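Local atomic coordinates of zinc finger (CCCH type) motif-containing protein (Toxoplasma gondii, PDB entry 7NH2), a protein that probably reads N6-methyladenosine in mRNA through its YTH domain, one part of a longer zinc-finger protein. Residues H33-T38 / P84-P89; N22-I27 / F60-S65; V100-Q105 / E153-G158; F17-N22 / R44-A49. All coordinates share one frame; numbering follows the deposited sequence.

How the contacts relate
The four contacts belong to a YTH domain whose central mixed sheet carries helices, with OYK, a methylated purine that resembles the base of N6-methyladenosine, in its pocket. Contact 1 supplies two tryptophan walls of that pocket and a backbone carbonyl. Contact 2, its centre about 14 Å from that of contact 1, brings the N22 and N26 amides toward the purine; the two meet where W87 CZ3 lies 3.5 Å from N26 O. Contact 4 shares N22 with contact 2 and backs the pocket through I19, whose CG2 is 3.3 Å from W36 NE1. Contact 3 is more remote, the W102 side chain about 10 Å from OYK, yet F60 CG of contact 2 packs 3.5 Å from its W102 CH2.

Contact 1 of 4, residues H33-T38 / P84-P89; sequences HGVWAT and PGIWGP. With OYK (~{N},9-dimethylpurin-6-amine), chain C.
Apolar packing joins 33-38 to 84-89, and W87 does most of it. The benzo side of its indole reaches V35 and W36: W87 CZ2 lies 3.7 Å from W36 CA, and V35 O sits in the ring plane at the edge, by CH2. A37 CB meets the pyrrole side, 3.6 Å from W87 NE1, whose hydrogen bond goes elsewhere, to N97. The extended I86 chain, CG1 anti to the backbone N (chi1 -170°), carries CD1 out to the H33 ring, 4.0 Å from CD2.

Two aromatic walls meet at W36 and W87, six-membered ring centroids 5.4 Å apart and planes at 72°. With the methylamino group of OYK held at both rings, they form the aromatic cage characteristic of YTH domains. The N-methyl carbon C09 sits 3.5 Å above the plane of W87 and over its centre, while I86 CG2 lies over the opposite face, toward the rim. On W36 it is OYK N08 that lies over one face, offset toward the rim.

The polar part is one weak hydrogen bond, from OYK N08 to A37 O at 2.8 Å with a bent N-H...O angle of 127°. A type I turn, closed by G88 N to G85 O, presents I86 and W87 at its two central positions.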
# COMPACT_ATOMS: atom_id res chain seq x y z
N HIS A 33 -9.59 4.66 9.86
CA HIS A 33 -9.62 3.56 10.81
C HIS A 33 -8.33 2.76 10.92
O HIS A 33 -8.30 1.79 11.68
CB HIS A 33 -10.81 2.64 10.50
CG HIS A 33 -12.13 3.33 10.56
ND1 HIS A 33 -12.75 3.62 11.76
CD2 HIS A 33 -12.94 3.81 9.59
CE1 HIS A 33 -13.89 4.25 11.51
NE2 HIS A 33 -14.03 4.37 10.20
N GLY A 34 -7.28 3.13 10.18
CA GLY A 34 -6.01 2.42 10.26
C GLY A 34 -6.11 0.96 9.89
O GLY A 34 -5.67 0.08 10.65
N VAL A 35 -6.67 0.66 8.72
CA VAL A 35 -7.02 -0.71 8.38
C VAL A 35 -6.86 -0.90 6.88
O VAL A 35 -7.05 0.03 6.09
CB VAL A 35 -8.46 -1.01 8.85
CG1 VAL A 35 -9.47 -0.11 8.14
CG2 VAL A 35 -8.78 -2.50 8.66
N TRP A 36 -6.52 -2.13 6.49
CA TRP A 36 -6.50 -2.51 5.08
C TRP A 36 -6.90 -3.97 4.96
O TRP A 36 -6.92 -4.71 5.95
CB TRP A 36 -5.13 -2.25 4.42
CG TRP A 36 -5.19 -2.30 2.91
CD1 TRP A 36 -4.60 -3.21 2.09
CD2 TRP A 36 -5.94 -1.42 2.06
NE1 TRP A 36 -4.92 -2.94 0.77
CE2 TRP A 36 -5.74 -1.85 0.73
CE3 TRP A 36 -6.74 -0.30 2.30
CZ2 TRP A 36 -6.32 -1.20 -0.35
CZ3 TRP A 36 -7.33 0.34 1.22
CH2 TRP A 36 -7.11 -0.11 -0.08
N ALA A 37 -7.24 -4.38 3.74
CA ALA A 37 -7.35 -5.79 3.39
C ALA A 37 -6.99 -5.92 1.92
O ALA A 37 -7.10 -4.96 1.16
CB ALA A 37 -8.76 -6.36 3.65
N THR A 38 -6.54 -7.11 1.53
CA THR A 38 -6.14 -7.36 0.15
C THR A 38 -6.66 -8.73 -0.27
O THR A 38 -7.33 -9.43 0.50
CB THR A 38 -4.62 -7.17 0.00
OG1 THR A 38 -4.25 -7.28 -1.37
CG2 THR A 38 -3.84 -8.20 0.83
N PRO A 84 -14.96 -6.23 11.14
CA PRO A 84 -15.54 -7.20 10.21
C PRO A 84 -16.50 -6.55 9.22
O PRO A 84 -17.43 -5.84 9.61
CB PRO A 84 -16.28 -8.18 11.13
CG PRO A 84 -15.57 -8.07 12.44
CD PRO A 84 -15.18 -6.62 12.55
N GLY A 85 -16.24 -6.77 7.93
CA GLY A 85 -17.11 -6.30 6.87
C GLY A 85 -17.08 -4.82 6.59
O GLY A 85 -17.97 -4.31 5.92
N ILE A 86 -16.05 -4.11 7.06
CA ILE A 86 -16.01 -2.65 6.95
C ILE A 86 -16.04 -2.18 5.50
O ILE A 86 -16.53 -1.08 5.21
CB ILE A 86 -14.79 -2.09 7.71
CG1 ILE A 86 -14.87 -0.56 7.80
CG2 ILE A 86 -13.46 -2.53 7.07
CD1 ILE A 86 -13.82 0.06 8.70
N TRP A 87 -15.53 -2.99 4.56
CA TRP A 87 -15.50 -2.62 3.15
C TRP A 87 -16.80 -2.91 2.43
O TRP A 87 -16.92 -2.57 1.25
CB TRP A 87 -14.38 -3.39 2.43
CG TRP A 87 -13.11 -3.39 3.19
CD1 TRP A 87 -12.58 -4.44 3.86
CD2 TRP A 87 -12.22 -2.29 3.37
NE1 TRP A 87 -11.41 -4.07 4.47
CE2 TRP A 87 -11.16 -2.75 4.18
CE3 TRP A 87 -12.21 -0.97 2.93
CZ2 TRP A 87 -10.11 -1.94 4.56
CZ3 TRP A 87 -11.16 -0.16 3.31
CH2 TRP A 87 -10.12 -0.65 4.11
N GLY A 88 -17.76 -3.54 3.10
CA GLY A 88 -18.96 -3.97 2.43
C GLY A 88 -18.80 -5.36 1.86
O GLY A 88 -17.88 -6.10 2.22
N PRO A 89 -19.70 -5.74 0.95
CA PRO A 89 -19.70 -7.12 0.43
C PRO A 89 -18.40 -7.57 -0.20
O PRO A 89 -18.13 -8.77 -0.23
CB PRO A 89 -20.84 -7.10 -0.60
CG PRO A 89 -21.74 -6.01 -0.14
CD PRO A 89 -20.86 -4.96 0.48
N12 OYK C . -10.80 -4.97 -3.76
C01 OYK C . -8.80 -6.69 -5.46
C03 OYK C . -7.42 -5.99 -3.53
C05 OYK C . -9.49 -5.28 -3.52
C06 OYK C . -8.87 -4.80 -2.40
C07 OYK C . -9.63 -4.00 -1.52
C09 OYK C . -9.78 -2.79 0.72
C11 OYK C . -11.48 -4.21 -2.92
N02 OYK C . -8.56 -6.01 -4.20
N04 OYK C . -7.58 -5.26 -2.42
N08 OYK C . -9.02 -3.49 -0.31
N10 OYK C . -10.91 -3.74 -1.81

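Contact 2 of 4, residues N22-I27 / F60-S65. With OYK (~{N},9-dimethylpurin-6-amine), chain C.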
# COMPACT_ATOMS: atom_id res chain seq x y z
N ASN A 22 -9.17 0.34 -5.79
CA ASN A 22 -10.08 0.53 -6.92
C ASN A 22 -11.11 1.63 -6.69
O ASN A 22 -11.69 2.12 -7.66
CB ASN A 22 -10.85 -0.75 -7.21
CG ASN A 22 -9.97 -1.97 -7.35
OD1 ASN A 22 -9.25 -2.11 -8.34
ND2 ASN A 22 -10.03 -2.86 -6.37
N ARG A 23 -11.38 1.99 -5.44
CA ARG A 23 -12.31 3.07 -5.14
C ARG A 23 -11.68 3.96 -4.09
O ARG A 23 -11.05 3.47 -3.15
CB ARG A 23 -13.71 2.54 -4.67
CG ARG A 23 -13.67 1.30 -3.81
CD ARG A 23 -15.04 0.61 -3.56
NE ARG A 23 -16.18 1.52 -3.55
CZ ARG A 23 -17.46 1.14 -3.56
NH1 ARG A 23 -17.81 -0.14 -3.59
NH2 ARG A 23 -18.40 2.06 -3.53
N MET A 24 -11.83 5.27 -4.25
CA MET A 24 -11.22 6.19 -3.30
C MET A 24 -11.75 5.99 -1.88
O MET A 24 -11.02 6.24 -0.91
CB MET A 24 -11.42 7.64 -3.73
CG MET A 24 -10.56 8.09 -4.91
SD MET A 24 -8.79 7.80 -4.70
CE MET A 24 -8.46 8.68 -3.17
N SER A 25 -13.00 5.55 -1.73
CA SER A 25 -13.53 5.33 -0.39
C SER A 25 -12.71 4.29 0.38
O SER A 25 -12.68 4.33 1.61
CB SER A 25 -15.01 4.96 -0.44
OG SER A 25 -15.16 3.71 -1.07
N ASN A 26 -12.05 3.35 -0.32
CA ASN A 26 -11.16 2.41 0.36
C ASN A 26 -10.06 3.16 1.09
O ASN A 26 -9.74 2.87 2.25
CB ASN A 26 -10.49 1.47 -0.66
CG ASN A 26 -11.46 0.57 -1.38
OD1 ASN A 26 -12.59 0.36 -0.93
ND2 ASN A 26 -11.01 0.02 -2.49
N ILE A 27 -9.46 4.13 0.41
CA ILE A 27 -8.39 4.91 1.02
C ILE A 27 -8.92 5.75 2.17
O ILE A 27 -8.29 5.83 3.24
CB ILE A 27 -7.71 5.75 -0.08
CG1 ILE A 27 -6.81 4.85 -0.92
CG2 ILE A 27 -6.89 6.86 0.54
CD1 ILE A 27 -6.21 5.55 -2.13
N PHE A 60 0.52 3.24 -1.32
CA PHE A 60 -0.87 3.22 -1.78
C PHE A 60 -1.04 4.01 -3.06
O PHE A 60 -0.62 5.18 -3.14
CB PHE A 60 -1.79 3.81 -0.70
CG PHE A 60 -1.98 2.91 0.48
CD1 PHE A 60 -2.98 1.95 0.48
CD2 PHE A 60 -1.16 3.03 1.59
CE1 PHE A 60 -3.15 1.11 1.57
CE2 PHE A 60 -1.34 2.20 2.69
CZ PHE A 60 -2.34 1.24 2.67
N SER A 61 -1.67 3.39 -4.06
CA SER A 61 -1.88 4.04 -5.35
C SER A 61 -3.28 3.70 -5.85
O SER A 61 -3.57 2.55 -6.19
CB SER A 61 -0.82 3.60 -6.35
OG SER A 61 -1.17 4.05 -7.67
N ALA A 62 -4.14 4.71 -5.92
CA ALA A 62 -5.48 4.52 -6.46
C ALA A 62 -5.42 4.18 -7.95
O ALA A 62 -4.67 4.80 -8.71
CB ALA A 62 -6.29 5.80 -6.25
N ASN A 63 -6.24 3.18 -8.34
CA ASN A 63 -6.42 2.76 -9.74
C ASN A 63 -6.63 3.94 -10.67
O ASN A 63 -6.11 3.97 -11.79
CB ASN A 63 -7.70 1.91 -9.84
CG ASN A 63 -7.51 0.50 -9.36
OD1 ASN A 63 -6.54 0.18 -8.67
ND2 ASN A 63 -8.46 -0.37 -9.71
N GLU A 64 -7.44 4.90 -10.25
CA GLU A 64 -7.84 5.98 -11.12
C GLU A 64 -6.83 7.12 -11.15
O GLU A 64 -7.03 8.08 -11.90
CB GLU A 64 -9.22 6.46 -10.70
CG GLU A 64 -10.27 5.37 -10.94
CD GLU A 64 -11.39 5.38 -9.92
OE1 GLU A 64 -11.09 5.41 -8.70
OE2 GLU A 64 -12.56 5.36 -10.34
N SER A 65 -5.75 7.02 -10.39
CA SER A 65 -4.82 8.12 -10.23
C SER A 65 -3.58 7.83 -11.06
O SER A 65 -3.38 6.72 -11.57
CB SER A 65 -4.46 8.30 -8.75
OG SER A 65 -3.52 7.33 -8.34
N12 OYK C . -10.80 -4.97 -3.76
C01 OYK C . -8.80 -6.69 -5.46
C03 OYK C . -7.42 -5.99 -3.53
C05 OYK C . -9.49 -5.28 -3.52
C06 OYK C . -8.87 -4.80 -2.40
C07 OYK C . -9.63 -4.00 -1.52
C09 OYK C . -9.78 -2.79 0.72
C11 OYK C . -11.48 -4.21 -2.92
N02 OYK C . -8.56 -6.01 -4.20
N04 OYK C . -7.58 -5.26 -2.42
N08 OYK C . -9.02 -3.49 -0.31
N10 OYK C . -10.91 -3.74 -1.81
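The amides of N22 and N63 meet with their planes almost perpendicular, 83° apart, N63 ND2 facing N22 OD1. The 2.4 Å between these two atoms is shorter than a normal hydrogen bond, so its detail is doubtful, although a bond from N63 ND2 is plausible. The other end of the N22 amide turns to the ligand, with ND2 3.4 Å from OYK N12. Deeper in, the F60 ring stacks on W102 and meets W36 edge to face. The setting is one side of the YTH pocket: strand 12-21 ends just before N22 and helix 24-33 starts beside the end of the parallel neighbour strand 53-62. N26, in the first turn of that helix, brings ND2 to 3.8 Å from OYK N10.

Below the amides the packing is apolar and gathers on A62 CB. The M24 chain, bent at chi2 (-54°) and chi3, brings SD to 3.6 Å from this methyl. I27 comes from the next turn of the helix, its CD1 4.1 Å from the same A62 CB.

Behind A62 the chain leaves the strand in a type I turn to S65. The A62 carbonyl is gripped twice by S65: S65 N bonds to A62 O at 3.0 Å, and S65 OG reaches it at 2.8 Å, tilted 16° from the carbonyl plane.

Contact 3 of 4, residues V100-Q105 / E153-G158; sequences VMWLKQ and EDLLAG
Q105 holds the segment 153-158 with both its oxygens. E153 N donates to the backbone O of Q105 at 2.9 Å. L155 N donates to Q105 OE1 at 3.3 Å, almost in line with the side-chain C=O (172°). This joins strand 98-109 of the central YTH sheet to the tail that follows helix 137-148. The strand carries a classic beta bulge just ahead, where L103 and K104 both face F71.

Water 1 extends the network. It gives a hydrogen bond to Q105 OE1 at 2.9 Å and another to D154 OD1, and takes one from L156 N. With L155 N as well, Q105 OE1 has two donors to satisfy it. D154 OD1 also takes a weak bond from L156 N.

Around the polar centre lies a small apolar patch. Q105 CG, anti to the carbonyl carbon (chi1 -71°), starts an extended chain that runs past L155; L155 CD1 lies 3.8 Å from Q105 CG. I31 and Q69 also pack on L155. Farther out W102, whose NE1 bonds to S30, touches the same leucine from an oblique direction, CZ3 to L155 CD1 at 4.4 Å.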
# COMPACT_ATOMS: atom_id res chain seq x y z
N VAL A 100 -3.04 -0.94 9.68
CA VAL A 100 -2.03 -0.18 8.96
C VAL A 100 -1.94 1.20 9.60
O VAL A 100 -2.97 1.78 9.97
CB VAL A 100 -2.37 -0.05 7.46
CG1 VAL A 100 -1.37 0.87 6.75
CG2 VAL A 100 -2.39 -1.41 6.81
N MET A 101 -0.73 1.71 9.74
CA MET A 101 -0.49 3.06 10.21
C MET A 101 0.01 3.84 9.00
O MET A 101 1.10 3.56 8.50
CB MET A 101 0.57 3.06 11.31
CG MET A 101 1.01 4.45 11.73
SD MET A 101 2.19 4.41 13.10
CE MET A 101 3.54 3.46 12.41
N TRP A 102 -0.80 4.77 8.50
CA TRP A 102 -0.33 5.65 7.44
C TRP A 102 0.72 6.61 8.00
O TRP A 102 0.48 7.30 8.99
CB TRP A 102 -1.48 6.44 6.85
CG TRP A 102 -2.39 5.66 5.94
CD1 TRP A 102 -3.24 4.64 6.30
CD2 TRP A 102 -2.57 5.86 4.54
NE1 TRP A 102 -3.92 4.19 5.19
CE2 TRP A 102 -3.52 4.92 4.09
CE3 TRP A 102 -2.02 6.75 3.62
CZ2 TRP A 102 -3.95 4.85 2.78
CZ3 TRP A 102 -2.43 6.68 2.29
CH2 TRP A 102 -3.39 5.73 1.89
N LEU A 103 1.88 6.63 7.35
CA LEU A 103 2.97 7.50 7.75
C LEU A 103 2.99 8.80 6.96
O LEU A 103 3.61 9.77 7.41
CB LEU A 103 4.31 6.77 7.57
CG LEU A 103 4.42 5.52 8.46
CD1 LEU A 103 5.60 4.66 8.03
CD2 LEU A 103 4.56 5.94 9.93
N LYS A 104 2.32 8.84 5.82
CA LYS A 104 2.26 10.05 5.02
C LYS A 104 1.05 9.98 4.11
O LYS A 104 0.78 8.93 3.52
CB LYS A 104 3.52 10.18 4.15
CG LYS A 104 3.62 11.51 3.40
CD LYS A 104 3.76 12.66 4.38
CE LYS A 104 4.01 13.96 3.64
NZ LYS A 104 4.32 15.06 4.59
N GLN A 105 0.33 11.09 4.02
CA GLN A 105 -0.64 11.33 2.96
C GLN A 105 -0.03 12.40 2.07
O GLN A 105 0.44 13.42 2.57
CB GLN A 105 -1.93 11.90 3.55
CG GLN A 105 -2.75 10.92 4.34
CD GLN A 105 -4.03 11.54 4.85
OE1 GLN A 105 -4.73 12.25 4.11
NE2 GLN A 105 -4.37 11.25 6.11
N GLU A 153 -0.89 15.93 2.03
CA GLU A 153 -2.12 16.24 1.31
C GLU A 153 -3.30 15.83 2.19
O GLU A 153 -3.29 14.73 2.74
CB GLU A 153 -2.17 15.46 -0.00
CG GLU A 153 -3.48 15.56 -0.75
CD GLU A 153 -3.47 16.68 -1.77
OE1 GLU A 153 -2.56 17.54 -1.69
OE2 GLU A 153 -4.36 16.70 -2.64
N ASP A 154 -4.30 16.70 2.30
CA ASP A 154 -5.53 16.36 3.00
C ASP A 154 -6.41 15.56 2.04
O ASP A 154 -7.28 16.10 1.35
CB ASP A 154 -6.25 17.61 3.48
CG ASP A 154 -7.49 17.31 4.31
OD1 ASP A 154 -7.82 16.12 4.53
OD2 ASP A 154 -8.13 18.28 4.78
N LEU A 155 -6.19 14.25 1.99
CA LEU A 155 -6.91 13.42 1.03
C LEU A 155 -8.41 13.45 1.26
O LEU A 155 -9.18 13.28 0.31
CB LEU A 155 -6.40 11.98 1.09
CG LEU A 155 -4.94 11.79 0.67
CD1 LEU A 155 -4.50 10.38 1.00
CD2 LEU A 155 -4.76 12.09 -0.81
N LEU A 156 -8.86 13.68 2.50
CA LEU A 156 -10.29 13.65 2.76
C LEU A 156 -10.98 14.97 2.46
O LEU A 156 -12.22 15.03 2.51
CB LEU A 156 -10.59 13.20 4.20
CG LEU A 156 -10.63 11.68 4.42
CD1 LEU A 156 -9.50 11.04 3.70
CD2 LEU A 156 -10.59 11.29 5.88
N ALA A 157 -10.23 16.02 2.13
CA ALA A 157 -10.83 17.31 1.83
C ALA A 157 -11.71 17.22 0.59
O ALA A 157 -11.31 16.65 -0.43
CB ALA A 157 -9.72 18.35 1.60
N GLY A 158 -12.91 17.79 0.69
CA GLY A 158 -13.79 17.88 -0.45
C GLY A 158 -14.39 16.57 -0.90
O GLY A 158 -14.86 16.47 -2.04
O HOH W 1 -7.11 13.76 4.85

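Contact 4 of 4, residues F17-N22 / R44-A49; sequences FIIKSN and RKLSNA. With OYK (~{N},9-dimethylpurin-6-amine), chain C.
L46 sets a methyl over the ring of F17. Its CD2 is 3.7 Å from the ring centroid and only 16° off the normal, a CH-pi contact shifted a little toward CG, the nearest ring carbon at 3.6 Å. The side chains slide past each other in opposite directions, so the leucine tip lies near the root of the ring. At the far end of the phenyl group A49 CB is 3.9 Å from F17 CZ, and the aliphatic part of K45 comes in obliquely, CG 4.1 Å from F17 CE2. The other L46 methyl, CD1, reaches I19 CD1 at 4.4 Å.

The three helix residues span just over one turn of helix 40-52, and the phenyl ring fits against that turn. F17 CB points from the strand toward the helix, and with CG anti to the carbonyl carbon (chi1 -62°) the ring extends under L46 CD2 and on to A49. Strand and helix segments run roughly antiparallel, at 145°, with axes 11.6 Å apart. This is helix-on-sheet packing inside the YTH domain, part of the connection between the parallel strands 12-21 and 53-62. V56 of the latter touches both F17 and A49, and M74 borders L46.

K45 bends at chi3 and sends NZ to the carbonyl of G132. Dispersion and CH-pi attraction therefore carry the interface itself, while the lysine ammonium finds a hydrogen-bond partner outside it.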
# COMPACT_ATOMS: atom_id res chain seq x y z
N PHE A 17 5.76 -2.80 -0.70
CA PHE A 17 4.76 -3.36 -1.62
C PHE A 17 3.84 -2.26 -2.12
O PHE A 17 3.39 -1.42 -1.34
CB PHE A 17 3.92 -4.44 -0.92
CG PHE A 17 4.72 -5.62 -0.46
CD1 PHE A 17 5.38 -5.59 0.76
CD2 PHE A 17 4.82 -6.75 -1.26
CE1 PHE A 17 6.14 -6.68 1.18
CE2 PHE A 17 5.56 -7.84 -0.83
CZ PHE A 17 6.23 -7.81 0.38
N ILE A 18 3.57 -2.27 -3.43
CA ILE A 18 2.55 -1.42 -4.01
C ILE A 18 1.18 -1.98 -3.65
O ILE A 18 0.94 -3.19 -3.79
CB ILE A 18 2.70 -1.35 -5.54
CG1 ILE A 18 4.10 -0.89 -5.93
CG2 ILE A 18 1.62 -0.45 -6.14
CD1 ILE A 18 4.49 0.44 -5.34
N ILE A 19 0.28 -1.11 -3.20
CA ILE A 19 -1.11 -1.46 -2.98
C ILE A 19 -1.96 -0.63 -3.92
O ILE A 19 -1.81 0.60 -3.97
CB ILE A 19 -1.50 -1.17 -1.52
CG1 ILE A 19 -0.75 -2.13 -0.58
CG2 ILE A 19 -3.01 -1.23 -1.35
CD1 ILE A 19 -1.11 -3.59 -0.75
N LYS A 20 -2.82 -1.29 -4.68
CA LYS A 20 -3.74 -0.58 -5.54
C LYS A 20 -5.11 -0.53 -4.87
O LYS A 20 -5.55 -1.50 -4.24
CB LYS A 20 -3.87 -1.26 -6.90
CG LYS A 20 -2.57 -1.29 -7.71
CD LYS A 20 -1.98 0.10 -7.98
CE LYS A 20 -2.82 0.89 -8.98
NZ LYS A 20 -2.10 2.10 -9.50
N SER A 21 -5.79 0.59 -5.04
CA SER A 21 -7.14 0.77 -4.53
C SER A 21 -8.06 1.07 -5.70
O SER A 21 -7.75 1.95 -6.51
CB SER A 21 -7.14 1.94 -3.56
OG SER A 21 -8.45 2.18 -3.10
N ASN A 22 -9.17 0.34 -5.79
CA ASN A 22 -10.08 0.53 -6.92
C ASN A 22 -11.11 1.63 -6.69
O ASN A 22 -11.69 2.12 -7.66
CB ASN A 22 -10.85 -0.75 -7.21
CG ASN A 22 -9.97 -1.97 -7.35
OD1 ASN A 22 -9.25 -2.11 -8.34
ND2 ASN A 22 -10.03 -2.86 -6.37
N ARG A 44 -1.61 -13.69 2.04
CA ARG A 44 -0.58 -14.65 2.43
C ARG A 44 0.81 -14.07 2.20
O ARG A 44 1.70 -14.23 3.04
CB ARG A 44 -0.76 -15.94 1.64
CG ARG A 44 -2.03 -16.71 1.95
CD ARG A 44 -2.01 -18.11 1.34
NE ARG A 44 -2.10 -18.09 -0.12
CZ ARG A 44 -3.24 -17.94 -0.80
NH1 ARG A 44 -4.39 -17.79 -0.16
NH2 ARG A 44 -3.22 -17.94 -2.13
N LYS A 45 1.01 -13.38 1.07
CA LYS A 45 2.32 -12.81 0.78
C LYS A 45 2.69 -11.76 1.82
O LYS A 45 3.81 -11.76 2.35
CB LYS A 45 2.31 -12.20 -0.62
CG LYS A 45 3.59 -11.47 -0.95
CD LYS A 45 3.75 -11.27 -2.44
CE LYS A 45 2.67 -10.36 -2.99
NZ LYS A 45 2.78 -10.24 -4.48
N LEU A 46 1.77 -10.84 2.13
CA LEU A 46 2.05 -9.81 3.12
C LEU A 46 2.24 -10.40 4.51
O LEU A 46 3.07 -9.93 5.29
CB LEU A 46 0.96 -8.74 3.13
CG LEU A 46 0.85 -7.86 1.88
CD1 LEU A 46 -0.28 -6.87 2.05
CD2 LEU A 46 2.17 -7.13 1.61
N SER A 47 1.45 -11.42 4.85
CA SER A 47 1.60 -12.05 6.16
C SER A 47 2.97 -12.70 6.31
O SER A 47 3.63 -12.57 7.35
CB SER A 47 0.50 -13.07 6.39
OG SER A 47 -0.77 -12.45 6.40
N ASN A 48 3.43 -13.39 5.26
CA ASN A 48 4.76 -13.99 5.31
C ASN A 48 5.83 -12.92 5.45
O ASN A 48 6.80 -13.09 6.21
CB ASN A 48 5.02 -14.83 4.06
CG ASN A 48 4.21 -16.11 4.03
OD1 ASN A 48 3.80 -16.63 5.07
ND2 ASN A 48 3.97 -16.64 2.83
N ALA A 49 5.69 -11.81 4.72
CA ALA A 49 6.63 -10.71 4.89
C ALA A 49 6.57 -10.15 6.30
O ALA A 49 7.61 -9.89 6.92
CB ALA A 49 6.36 -9.61 3.86
N12 OYK C . -10.80 -4.97 -3.76
C01 OYK C . -8.80 -6.69 -5.46
C03 OYK C . -7.42 -5.99 -3.53
C05 OYK C . -9.49 -5.28 -3.52
C06 OYK C . -8.87 -4.80 -2.40
C07 OYK C . -9.63 -4.00 -1.52
C09 OYK C . -9.78 -2.79 0.72
C11 OYK C . -11.48 -4.21 -2.92
N02 OYK C . -8.56 -6.01 -4.20
N04 OYK C . -7.58 -5.26 -2.42
N08 OYK C . -9.02 -3.49 -0.31
N10 OYK C . -10.91 -3.74 -1.81